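Local coordinates for L-arabinose ABC transporter, periplasmic L-arabinose-binding protein (Burkholderia thailandensis, PDB 4KZK) that binds sugars such as beta-D-galactose in the periplasm and probably delivers L-arabinose to an ABC transporter, at residues T321-T324 and R325-K329. Residues are numbered along the deposited sequence; the frame is centred on the assembly and turned at random.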
# COMPACT_ATOMS: atom_id res chain seq x y z
N THR A 321 -8.79 0.77 9.44
CA THR A 321 -9.26 1.76 10.40
C THR A 321 -8.15 2.75 10.72
O THR A 321 -6.95 2.42 10.68
CB THR A 321 -9.74 1.14 11.72
OG1 THR A 321 -8.63 0.52 12.36
CG2 THR A 321 -10.85 0.13 11.49
N LEU A 322 -8.56 3.97 11.05
CA LEU A 322 -7.60 5.02 11.33
C LEU A 322 -6.84 4.78 12.63
O LEU A 322 -7.47 4.49 13.65
CB LEU A 322 -8.30 6.37 11.40
CG LEU A 322 -7.44 7.52 11.89
CD1 LEU A 322 -6.39 7.86 10.85
CD2 LEU A 322 -8.30 8.72 12.25
N ILE A 323 -5.52 4.93 12.58
CA ILE A 323 -4.69 4.98 13.79
C ILE A 323 -3.92 6.29 13.81
O ILE A 323 -3.52 6.82 12.77
CB ILE A 323 -3.75 3.78 13.95
CG1 ILE A 323 -2.77 3.62 12.79
CG2 ILE A 323 -4.56 2.51 14.19
CD1 ILE A 323 -1.71 2.56 13.07
N THR A 324 -3.76 6.80 15.02
CA THR A 324 -2.95 7.95 15.31
C THR A 324 -2.05 7.59 16.50
O THR A 324 -2.08 6.48 16.99
CB THR A 324 -3.85 9.13 15.72
OG1 THR A 324 -4.46 8.83 16.97
CG2 THR A 324 -4.90 9.43 14.65
N ARG A 325 -1.26 8.55 17.00
CA ARG A 325 -0.44 8.31 18.17
C ARG A 325 -1.29 7.84 19.36
O ARG A 325 -0.80 7.07 20.18
CB ARG A 325 0.34 9.57 18.52
CG ARG A 325 1.47 9.85 17.53
CD ARG A 325 2.08 11.24 17.65
NE ARG A 325 3.17 11.41 16.68
CZ ARG A 325 3.00 11.66 15.39
NH1 ARG A 325 1.77 11.80 14.87
NH2 ARG A 325 4.06 11.77 14.59
N ALA A 326 -2.54 8.28 19.44
CA ALA A 326 -3.37 8.01 20.62
C ALA A 326 -3.89 6.56 20.71
O ALA A 326 -4.10 6.04 21.81
CB ALA A 326 -4.56 8.95 20.62
N ASN A 327 -4.09 5.91 19.57
CA ASN A 327 -4.69 4.58 19.57
C ASN A 327 -3.93 3.49 18.84
O ASN A 327 -4.40 2.36 18.76
CB ASN A 327 -6.12 4.66 19.03
CG ASN A 327 -6.15 4.85 17.54
OD1 ASN A 327 -5.19 5.34 16.97
ND2 ASN A 327 -7.21 4.41 16.88
N GLU A 328 -2.77 3.81 18.27
CA GLU A 328 -2.09 2.81 17.43
C GLU A 328 -1.77 1.50 18.16
O GLU A 328 -1.93 0.41 17.60
CB GLU A 328 -0.82 3.39 16.79
CG GLU A 328 0.19 4.00 17.73
CD GLU A 328 1.37 3.11 18.03
OE1 GLU A 328 1.38 1.94 17.60
OE2 GLU A 328 2.31 3.62 18.72
N LYS A 329 -1.33 1.59 19.41
CA LYS A 329 -0.95 0.36 20.12
C LYS A 329 -2.15 -0.55 20.38
O LYS A 329 -2.09 -1.77 20.16
CB LYS A 329 -0.22 0.69 21.42
CG LYS A 329 1.07 1.43 21.16
CD LYS A 329 1.92 1.53 22.42
CE LYS A 329 3.27 2.15 22.07
NZ LYS A 329 3.19 3.49 21.41
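T324 O, where the chain leaves strand 315-324, takes two weak backbone hydrogen bonds as the chain doubles back: one from N327 N at 3.3 Å and one from E328 N at 3.0 Å. The first, from three residues on, closes a beta turn, and the second comes from four residues on; together they link the strand to the first turn of the helix. The threonine hydroxyl reinforces the same bend. With chi1 at 67°, OG1 lies between the backbone N and the carbonyl carbon, facing the oncoming chain, and it accepts A326 N at 3.2 Å; this is an ST turn. Threonine supplies the hydroxyl on CB that such a turn needs, and its beta-branching suits the strand it leaves.

N327 bonds to the backbone of the strand with its primary amide. OD1 accepts T324 N at 2.8 Å in a nearly straight bond, while ND2 donates to L322 O at 3.2 Å, approaching in the carbonyl plane on a lone pair. The L322 oxygen is only 3° out of the amide plane of N327, and two bonds to the strand fix the rotation of this flat group. An asparagine fits because it offers a donor and an acceptor side by side, matching the C=O and N-H that flank I323. It stands at the N-cap position but spends its side chain on the strand rather than on capping.

On the buried side, I323 CD1 rests 3.9 Å from E328 CB. The E328 chain then bends at chi2, and its OE2 forms a salt bridge with K329 NZ at 2.8 Å.

R325 NH1 hydrogen-bonds to F283 O. I323 pairs by backbone bonds with S286 of strand 283-288, and both I323 and E328 pack on F275, so the turn and the first residue of helix 328-334 rest on helix 269-276.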